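Local coordinates for putative invasin (Yersinia pseudotuberculosis IP 31758, PDB 5N40), which is an adhesin that probably helps the bacterium attach to host cells, presenting a C-type lectin-like domain at the end of a row of immunoglobulin-like domains, at residues 108-113 and 210-215; 123-128 and 186-191; 143-148 and 200-205; 156-161 and 194-199. The protein carries 1 engineered substitution. All blocks are in the same frame, centred on the assembly; numbering follows the deposited sequence. Where two conformers were deposited one is given.

Contact 1 of 4, residues 108-113 and 210-215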
# COMPACT_ATOMS: atom_id res chain seq x y z
N LEU A 108 5.76 -3.34 14.98
CA LEU A 108 5.95 -3.27 13.54
C LEU A 108 6.76 -2.04 13.16
O LEU A 108 6.51 -0.94 13.67
CB LEU A 108 4.61 -3.23 12.81
CG LEU A 108 3.65 -4.40 13.02
CD1 LEU A 108 2.46 -4.27 12.08
CD2 LEU A 108 4.34 -5.72 12.81
N THR A 109 7.71 -2.23 12.27
CA THR A 109 8.38 -1.15 11.57
C THR A 109 8.00 -1.23 10.09
O THR A 109 7.95 -2.33 9.53
CB THR A 109 9.90 -1.24 11.72
OG1 THR A 109 10.24 -1.27 13.11
CG2 THR A 109 10.58 -0.04 11.07
N VAL A 110 7.74 -0.08 9.48
CA VAL A 110 7.34 -0.02 8.07
C VAL A 110 8.30 0.90 7.34
O VAL A 110 8.43 2.08 7.69
CB VAL A 110 5.89 0.46 7.90
CG1 VAL A 110 5.47 0.37 6.44
CG2 VAL A 110 4.97 -0.37 8.76
N LEU A 111 8.96 0.36 6.31
CA LEU A 111 9.94 1.06 5.50
C LEU A 111 9.48 1.08 4.05
O LEU A 111 8.98 0.08 3.54
CB LEU A 111 11.31 0.38 5.59
CG LEU A 111 11.91 0.22 6.99
CD1 LEU A 111 13.24 -0.51 6.94
CD2 LEU A 111 12.07 1.57 7.66
N THR A 112 9.66 2.22 3.39
CA THR A 112 9.46 2.30 1.95
C THR A 112 10.76 2.72 1.29
O THR A 112 11.51 3.53 1.85
CB THR A 112 8.35 3.29 1.58
OG1 THR A 112 8.64 4.56 2.17
CG2 THR A 112 6.99 2.79 2.08
N ASP A 113 11.05 2.16 0.11
CA ASP A 113 12.31 2.51 -0.54
C ASP A 113 12.35 3.99 -0.89
O ASP A 113 13.37 4.66 -0.69
CB ASP A 113 12.56 1.62 -1.77
CG ASP A 113 11.54 1.81 -2.89
OD1 ASP A 113 10.36 2.11 -2.62
OD2 ASP A 113 11.94 1.64 -4.07
N GLU A 210 1.10 -0.28 12.43
CA GLU A 210 1.98 0.85 12.16
C GLU A 210 1.60 1.40 10.79
O GLU A 210 1.15 0.65 9.93
CB GLU A 210 3.46 0.44 12.19
CG GLU A 210 4.43 1.58 11.98
CD GLU A 210 4.22 2.71 12.97
OE1 GLU A 210 3.35 3.58 12.73
OE2 GLU A 210 4.91 2.70 14.02
N ASN A 211 1.77 2.72 10.63
CA ASN A 211 1.37 3.45 9.42
C ASN A 211 2.58 3.90 8.62
O ASN A 211 3.66 4.15 9.16
CB ASN A 211 0.56 4.71 9.76
CG ASN A 211 -0.78 4.40 10.40
OD1 ASN A 211 -1.37 3.36 10.17
ND2 ASN A 211 -1.27 5.34 11.20
N THR A 212 2.36 4.06 7.31
CA THR A 212 3.34 4.72 6.45
C THR A 212 2.59 5.41 5.32
O THR A 212 1.50 4.98 4.93
CB THR A 212 4.37 3.73 5.88
OG1 THR A 212 5.57 4.43 5.52
CG2 THR A 212 3.83 2.99 4.66
N ASN A 213 3.18 6.48 4.80
CA ASN A 213 2.58 7.24 3.72
C ASN A 213 3.22 6.89 2.39
O ASN A 213 4.45 6.73 2.30
CB ASN A 213 2.71 8.75 3.96
CG ASN A 213 1.84 9.23 5.09
OD1 ASN A 213 0.77 8.69 5.34
ND2 ASN A 213 2.29 10.26 5.79
N VAL A 214 2.40 6.75 1.36
CA VAL A 214 2.87 6.59 -0.01
C VAL A 214 2.18 7.64 -0.88
O VAL A 214 0.98 7.89 -0.74
CB VAL A 214 2.61 5.16 -0.54
CG1 VAL A 214 3.45 4.15 0.24
CG2 VAL A 214 1.12 4.82 -0.48
N THR A 215 2.96 8.26 -1.75
CA THR A 215 2.47 9.31 -2.63
C THR A 215 2.81 8.93 -4.06
O THR A 215 3.95 8.56 -4.34
CB THR A 215 3.09 10.66 -2.26
OG1 THR A 215 2.73 10.99 -0.91
CG2 THR A 215 2.62 11.77 -3.19
O HOH W 1 7.74 2.28 13.77
O HOH W 2 5.25 0.41 15.70
O HOH W 3 7.23 4.44 7.59
O HOH W 4 6.66 5.82 3.60
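Val110 makes the central contact between strands 106-112 and 209-217, lying between two side chains of the strand opposite. Its CG1 rests 3.6 Å from Thr212 CG2, while its CG2 packs against the bent aliphatic part of Glu210, 3.8 Å from CG. The two valine branches are thus divided between Thr212 and Glu210 and cross both at a slant. Farther along, Thr112 and Thr212 reach toward each other by their ends, and Thr112 CG2 also comes within 4.2 Å of Val214 CG1. At the other end, CB of Leu108 meets CB of Glu210.

No direct hydrogen bond joins the two segments; water does that work. One molecule links Val110 O to Thr212 OG1, and another is held by Thr112 OG1, Thr212 OG1 and Asn213 O, so the Thr212 hydroxyl takes part in two bridges. Glu210 CG lies anti to the backbone N (chi1 -177°), and a bend at chi2 folds the carboxylate back so that OE1 accepts the bond from Asn211 N, 2.8 Å away, through its anti lone pair. Water also lies between OE2 and Leu108 O, though one of the two molecules holds the carbonyl only weakly and the other has more acceptors in reach than protons to give.

Behind Val110 stands Leu125 of strand 123-131. The segment axes run 6.8 Å apart and only 11° from parallel, the edge strand 106-112 of one sheet lying against strand 209-217 of the facing sheet in an immunoglobulin-like beta sandwich.

Contact 2 of 4, residues 123-128 and 186-191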
# COMPACT_ATOMS: atom_id res chain seq x y z
N ILE A 123 6.27 1.44 -5.39
CA ILE A 123 6.98 1.64 -4.14
C ILE A 123 7.15 0.29 -3.45
O ILE A 123 6.20 -0.50 -3.36
CB ILE A 123 6.24 2.64 -3.23
CG1 ILE A 123 6.35 4.05 -3.80
CG2 ILE A 123 6.80 2.62 -1.80
CD1 ILE A 123 5.45 5.07 -3.12
N SER A 124 8.36 0.02 -2.97
CA SER A 124 8.64 -1.20 -2.22
C SER A 124 8.40 -0.92 -0.74
O SER A 124 9.07 -0.07 -0.15
CB SER A 124 10.08 -1.66 -2.46
OG SER A 124 10.32 -2.91 -1.83
N LEU A 125 7.45 -1.62 -0.16
CA LEU A 125 7.04 -1.42 1.23
C LEU A 125 7.39 -2.67 2.01
O LEU A 125 6.96 -3.77 1.64
CB LEU A 125 5.53 -1.13 1.31
CG LEU A 125 4.91 -0.73 2.65
CD1 LEU A 125 3.60 -0.01 2.40
CD2 LEU A 125 4.68 -1.93 3.56
N THR A 126 8.17 -2.51 3.08
CA THR A 126 8.59 -3.61 3.93
C THR A 126 8.05 -3.43 5.34
O THR A 126 8.26 -2.38 5.96
CB THR A 126 10.12 -3.73 3.97
OG1 THR A 126 10.62 -3.96 2.65
CG2 THR A 126 10.56 -4.85 4.89
N VAL A 127 7.38 -4.46 5.84
CA VAL A 127 6.97 -4.56 7.25
C VAL A 127 7.96 -5.46 7.96
O VAL A 127 8.22 -6.58 7.50
CB VAL A 127 5.54 -5.11 7.38
CG1 VAL A 127 5.10 -5.10 8.86
CG2 VAL A 127 4.56 -4.34 6.51
N ILE A 128 8.50 -5.00 9.08
CA ILE A 128 9.37 -5.80 9.93
C ILE A 128 8.67 -5.98 11.26
O ILE A 128 8.29 -4.99 11.91
CB ILE A 128 10.75 -5.14 10.14
CG1 ILE A 128 11.39 -4.80 8.80
CG2 ILE A 128 11.64 -6.07 10.99
CD1 ILE A 128 12.66 -3.98 8.94
N VAL A 186 6.20 -5.90 -0.11
CA VAL A 186 5.16 -5.90 -1.13
C VAL A 186 5.39 -4.73 -2.07
O VAL A 186 6.08 -3.76 -1.75
CB VAL A 186 3.75 -5.83 -0.51
CG1 VAL A 186 3.51 -7.01 0.42
CG2 VAL A 186 3.54 -4.52 0.23
N SER A 187 4.78 -4.85 -3.25
CA SER A 187 4.88 -3.84 -4.30
C SER A 187 3.59 -3.02 -4.32
O SER A 187 2.50 -3.58 -4.50
CB SER A 187 5.12 -4.50 -5.65
OG SER A 187 5.29 -3.53 -6.66
N VAL A 188 3.72 -1.71 -4.15
CA VAL A 188 2.59 -0.79 -4.06
C VAL A 188 2.53 0.06 -5.32
O VAL A 188 3.54 0.67 -5.70
CB VAL A 188 2.68 0.10 -2.81
CG1 VAL A 188 1.41 0.93 -2.66
CG2 VAL A 188 2.94 -0.73 -1.57
N THR A 189 1.35 0.15 -5.92
CA THR A 189 1.12 0.97 -7.11
C THR A 189 -0.20 1.72 -6.97
O THR A 189 -1.06 1.35 -6.17
CB THR A 189 1.09 0.14 -8.40
OG1 THR A 189 0.12 -0.90 -8.27
CG2 THR A 189 2.46 -0.47 -8.70
N ASP A 190 -0.37 2.76 -7.78
CA ASP A 190 -1.56 3.60 -7.75
C ASP A 190 -1.98 3.93 -9.18
O ASP A 190 -2.07 5.09 -9.57
CB ASP A 190 -1.30 4.87 -6.93
CG ASP A 190 -2.57 5.57 -6.49
OD1 ASP A 190 -3.68 5.05 -6.74
OD2 ASP A 190 -2.46 6.68 -5.90
N PRO A 191 -2.27 2.90 -9.98
CA PRO A 191 -2.56 3.14 -11.41
C PRO A 191 -3.77 4.03 -11.66
O PRO A 191 -3.83 4.67 -12.72
CB PRO A 191 -2.77 1.73 -11.97
CG PRO A 191 -3.12 0.89 -10.79
CD PRO A 191 -2.37 1.47 -9.64
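Ile123 and Val188, like Leu125 and Val186, are joined by paired backbone hydrogen bonds that zip two antiparallel strands together. In the first ring, Ile123 N gives to Val188 O at 2.9 Å and Val188 N returns a bond to Ile123 O. In the second, the bond from Leu125 N to Val186 O is almost perfectly straight at the hydrogen (179°), and Val186 N answers to Leu125 O at 2.9 Å. Between these hydrogen-bonded pairs lies the non-hydrogen-bonded pair Ser124 and Ser187, whose side chains leave the sheet on the face opposite the aliphatic ones.

Apolar contacts gather on the other face. Val188 sets CG2 beside its own backbone N and anti to its carbonyl carbon, which carries that methyl to within 3.9 Å of Leu125 CB in a diagonal contact; Leu125 CD1 adds a second touch to the same methyl. Val186, the residue directly paired with Leu125, brings CG2 to 4.1 Å from Leu125 CB. Ile123 and Val188 meet more loosely, CB to CB at 4.4 Å.

This aliphatic face looks into the sandwich, where Ile123 packs on Val214 and Phe216, and Leu125 on Thr212, all from strand 209-217 of the facing sheet. Within its own sheet, strand 123-131 is flanked on its other side by strand 106-112, whereas strand 183-189 continues the ladder to strand 165-166, with Ile166 touching Val186.

Contact 3 of 4, residues 143-148 and 200-205. Engineered in segment 200-205: Ala203 (natural residue Lys).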
# COMPACT_ATOMS: atom_id res chain seq x y z
N MET A 143 -0.42 -10.64 8.17
CA MET A 143 -0.45 -9.20 7.97
C MET A 143 -1.58 -8.82 7.02
O MET A 143 -1.89 -9.56 6.08
CB MET A 143 0.88 -8.72 7.38
CG MET A 143 1.24 -7.28 7.74
SD MET A 143 1.63 -7.04 9.49
CE MET A 143 3.02 -8.14 9.70
N THR A 144 -2.20 -7.67 7.28
CA THR A 144 -3.15 -7.06 6.36
C THR A 144 -2.79 -5.58 6.19
O THR A 144 -2.01 -5.02 6.97
CB THR A 144 -4.60 -7.17 6.83
OG1 THR A 144 -4.77 -6.42 8.03
CG2 THR A 144 -4.99 -8.63 7.07
N PHE A 145 -3.37 -4.96 5.17
CA PHE A 145 -3.17 -3.54 4.90
C PHE A 145 -4.51 -2.83 4.76
O PHE A 145 -5.47 -3.38 4.22
CB PHE A 145 -2.34 -3.32 3.63
CG PHE A 145 -0.94 -3.83 3.72
CD1 PHE A 145 0.05 -3.07 4.31
CD2 PHE A 145 -0.62 -5.08 3.23
CE1 PHE A 145 1.34 -3.54 4.41
CE2 PHE A 145 0.67 -5.56 3.32
CZ PHE A 145 1.65 -4.79 3.92
N GLU A 146 -4.54 -1.59 5.23
CA GLU A 146 -5.75 -0.78 5.20
C GLU A 146 -5.40 0.67 4.87
O GLU A 146 -4.52 1.25 5.50
CB GLU A 146 -6.49 -0.85 6.54
CG GLU A 146 -7.85 -0.20 6.52
CD GLU A 146 -8.61 -0.39 7.82
OE1 GLU A 146 -7.98 -0.73 8.84
OE2 GLU A 146 -9.84 -0.19 7.82
N GLN A 147 -6.10 1.24 3.89
CA GLN A 147 -6.01 2.67 3.65
C GLN A 147 -6.75 3.41 4.76
O GLN A 147 -7.93 3.15 4.98
CB GLN A 147 -6.60 3.01 2.28
CG GLN A 147 -6.68 4.51 1.97
CD GLN A 147 -7.98 5.15 2.44
OE1 GLN A 147 -8.00 5.92 3.41
NE2 GLN A 147 -9.07 4.86 1.73
N VAL A 148 -6.06 4.31 5.46
CA VAL A 148 -6.64 5.03 6.59
C VAL A 148 -6.65 6.54 6.39
O VAL A 148 -7.24 7.24 7.22
CB VAL A 148 -5.94 4.67 7.92
CG1 VAL A 148 -6.13 3.19 8.26
CG2 VAL A 148 -4.46 5.04 7.88
N LEU A 200 -1.19 4.07 4.43
CA LEU A 200 -1.44 2.64 4.54
C LEU A 200 -1.11 2.17 5.95
O LEU A 200 -0.02 2.47 6.46
CB LEU A 200 -0.62 1.85 3.53
CG LEU A 200 -1.06 2.00 2.07
CD1 LEU A 200 -0.08 1.29 1.15
CD2 LEU A 200 -2.47 1.44 1.88
N ARG A 201 -2.02 1.43 6.56
CA ARG A 201 -1.78 0.85 7.89
C ARG A 201 -1.54 -0.65 7.76
O ARG A 201 -2.39 -1.38 7.23
CB ARG A 201 -2.94 1.12 8.84
CG ARG A 201 -2.68 0.62 10.24
CD ARG A 201 -3.61 1.28 11.22
NE ARG A 201 -4.98 0.83 11.05
CZ ARG A 201 -6.00 1.27 11.79
NH1 ARG A 201 -5.78 2.17 12.73
NH2 ARG A 201 -7.22 0.81 11.58
N ALA A 202 -0.39 -1.10 8.23
CA ALA A 202 -0.09 -2.51 8.36
C ALA A 202 -0.58 -2.99 9.72
O ALA A 202 -0.26 -2.39 10.74
CB ALA A 202 1.41 -2.76 8.22
N ALA A 203 -1.37 -4.07 9.72
CA ALA A 203 -1.89 -4.66 10.95
C ALA A 203 -1.50 -6.13 11.03
O ALA A 203 -1.80 -6.92 10.13
CB ALA A 203 -3.42 -4.54 11.02
N ALA A 204 -0.84 -6.50 12.13
CA ALA A 204 -0.57 -7.90 12.41
C ALA A 204 -1.81 -8.54 13.02
O ALA A 204 -2.71 -7.86 13.50
CB ALA A 204 0.63 -8.03 13.35
N GLU A 205 -1.85 -9.88 12.98
CA GLU A 205 -3.01 -10.58 13.52
C GLU A 205 -3.20 -10.31 15.00
O GLU A 205 -4.31 -10.50 15.52
CB GLU A 205 -2.88 -12.09 13.25
CG GLU A 205 -1.55 -12.71 13.61
CD GLU A 205 -1.48 -14.19 13.28
OE1 GLU A 205 -2.53 -14.88 13.35
OE2 GLU A 205 -0.37 -14.66 12.93
O HOH W 5 -4.41 -3.32 8.04
O HOH W 6 -5.01 -7.86 10.08
O HOH W 7 -5.77 -1.73 9.70
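With CG anti to the backbone N in both Glu146 (chi1 -172°) and Arg201 (chi1 -176°), the two side chains rise side by side from a hydrogen-bonded pair, and a bend at chi3 of Arg201 turns the edge of its guanidinium toward the glutamate carboxylate. NH2 reaches Glu146 OE1 at 3.2 Å, forming a salt bridge that lies near the guanidinium plane but meets the carboxylate from above its own, the two planes being 58° apart. A water bound to OE1 and to Arg201 NE closes a second link between the same groups. Val148 crosses the arginine at about a right angle, CG1 lying over one guanidinium face 3.8 Å from NE.

Beneath this polar layer runs the antiparallel ladder of an immunoglobulin-like sandwich sheet. Arg201 N gives to Glu146 O at 2.7 Å, and Thr144 and the engineered Ala203 exchange backbone bonds in both directions. A water joins Thr144 OG1 to Arg201 O, extending the polar network along this surface.

Toward the interior, Phe145 CE1 approaches Ala202 CB obliquely at 3.9 Å, while Phe174 makes an edge-to-face contact with the same ring. In the conformer described here, one of two, Met143 is bent at chi2 and curls its sulfur toward the neighbouring strand, SD 4.1 Å from Ala204 CB. Val127 of strand 123-131, across the sandwich, packs on Phe145 and Ala202.

Contact 4 of 4, residues 156-161 and 194-199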
# COMPACT_ATOMS: atom_id res chain seq x y z
N SER A 156 -6.02 18.51 2.10
CA SER A 156 -7.46 18.35 1.94
C SER A 156 -7.80 16.89 1.72
O SER A 156 -7.13 16.22 0.93
CB SER A 156 -7.97 19.18 0.77
OG SER A 156 -9.39 19.11 0.70
N PRO A 157 -8.82 16.34 2.39
CA PRO A 157 -9.17 14.93 2.16
C PRO A 157 -9.70 14.71 0.75
O PRO A 157 -10.46 15.52 0.23
CB PRO A 157 -10.25 14.64 3.22
CG PRO A 157 -10.25 15.82 4.13
CD PRO A 157 -9.73 16.97 3.35
N VAL A 158 -9.30 13.59 0.16
CA VAL A 158 -9.71 13.20 -1.19
C VAL A 158 -10.42 11.86 -1.11
O VAL A 158 -9.87 10.89 -0.57
CB VAL A 158 -8.51 13.15 -2.15
CG1 VAL A 158 -8.95 12.69 -3.54
CG2 VAL A 158 -7.84 14.51 -2.22
N SER A 159 -11.64 11.81 -1.64
CA SER A 159 -12.42 10.58 -1.67
C SER A 159 -12.66 10.06 -3.09
O SER A 159 -13.36 9.07 -3.25
CB SER A 159 -13.77 10.81 -0.97
OG SER A 159 -14.58 11.71 -1.70
N SER A 160 -12.08 10.70 -4.11
CA SER A 160 -12.35 10.35 -5.49
C SER A 160 -11.14 9.81 -6.24
O SER A 160 -11.17 9.70 -7.47
CB SER A 160 -12.91 11.57 -6.23
OG SER A 160 -12.07 12.70 -6.08
N SER A 161 -10.07 9.45 -5.53
CA SER A 161 -8.92 8.81 -6.14
C SER A 161 -9.13 7.29 -6.20
O SER A 161 -9.96 6.72 -5.49
CB SER A 161 -7.65 9.14 -5.37
OG SER A 161 -6.51 8.83 -6.14
N ILE A 194 -5.10 10.02 -8.56
CA ILE A 194 -5.23 11.36 -9.11
C ILE A 194 -4.23 12.34 -8.48
O ILE A 194 -4.38 13.55 -8.63
CB ILE A 194 -6.68 11.87 -9.00
CG1 ILE A 194 -7.12 12.05 -7.54
CG2 ILE A 194 -7.61 10.91 -9.74
CD1 ILE A 194 -8.50 12.69 -7.40
N GLY A 195 -3.21 11.83 -7.79
CA GLY A 195 -2.17 12.67 -7.22
C GLY A 195 -2.31 12.88 -5.73
O GLY A 195 -2.36 14.01 -5.25
N VAL A 196 -2.35 11.78 -4.98
CA VAL A 196 -2.67 11.84 -3.56
C VAL A 196 -1.61 11.12 -2.74
O VAL A 196 -0.89 10.24 -3.22
CB VAL A 196 -4.08 11.25 -3.26
CG1 VAL A 196 -5.14 12.09 -3.94
CG2 VAL A 196 -4.18 9.81 -3.73
N GLN A 197 -1.55 11.51 -1.47
CA GLN A 197 -0.76 10.83 -0.45
C GLN A 197 -1.69 9.92 0.32
O GLN A 197 -2.66 10.39 0.93
CB GLN A 197 -0.10 11.85 0.48
CG GLN A 197 0.66 11.26 1.65
CD GLN A 197 0.90 12.28 2.75
OE1 GLN A 197 0.15 12.33 3.74
NE2 GLN A 197 1.95 13.06 2.61
N THR A 198 -1.41 8.62 0.29
CA THR A 198 -2.24 7.62 0.93
C THR A 198 -1.52 7.07 2.16
O THR A 198 -0.36 6.68 2.07
CB THR A 198 -2.58 6.48 -0.04
OG1 THR A 198 -3.23 7.02 -1.19
CG2 THR A 198 -3.49 5.44 0.63
N THR A 199 -2.22 7.05 3.29
CA THR A 199 -1.68 6.44 4.50
C THR A 199 -2.14 4.99 4.52
O THR A 199 -3.34 4.70 4.60
CB THR A 199 -2.15 7.18 5.74
OG1 THR A 199 -1.74 8.54 5.68
CG2 THR A 199 -1.57 6.52 6.99
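Ser161 and Ile194 bring their backbones closest, CA to CA at 5.4 Å, where an irregular loop passes the chain that leads into strand 197-204. The contact sits at one end of the immunoglobulin-like beta sandwich: segment 156-161 belongs to the long connection between strands 142-151 and 165-166, and 194-199 runs from a turn into the sheet. Gly195 forms part of that turn with a positive phi of 103°, a conformation in which a CB would jam against the carbonyl O of Ile194.

The side chains form a small aliphatic cluster edged by serines. Val158 turns CG1 toward two partners, touching Val196 CG1 and Ile194 CD1, each at 3.9 Å, and it meets both residues at a slant. Ile194 has CG1 lodged between its backbone N and carbonyl carbon (chi1 65°), and the chain then runs out so that CD1 reaches the valine and, from the same end, Ser160 OG at 3.8 Å. Ser161 fits alongside, its CB 3.7 Å from Ile194 CG1 and 3.9 Å from Val196 CG2.

Val150 of strand 142-151 also packs on Val196, and Met229 touches Ile194, so the cluster is flanked both by the sheet and by the chain that follows this domain's last strand. The single hydrogen bond between the two segments is a side-chain-to-backbone one: Ile194 N donates to Ser161 OG at 3.0 Å, with an angle of 146° at the hydrogen.

How the contacts relate
All four contacts lie in the middle, immunoglobulin-like domain, and together they show how a sandwich is assembled. Contact 2 pairs strands within one sheet, contact 3 within the other, and contact 1 joins the two sheets along one side; the centres of contacts 1 and 2 are about 9 Å apart. Contact 4 lies about 17 to 18 Å from the centres of the others and shares strand 197-204 with contact 3. Along the chain contact 1 closes a loop enclosing the rest, contact 4 is nested within contact 3, and contact 2 crosses both. Because the segments of contacts 2 and 3 alternate, the two sheets are interleaved in sequence, within a domain between the N-terminal and lectin-like ones.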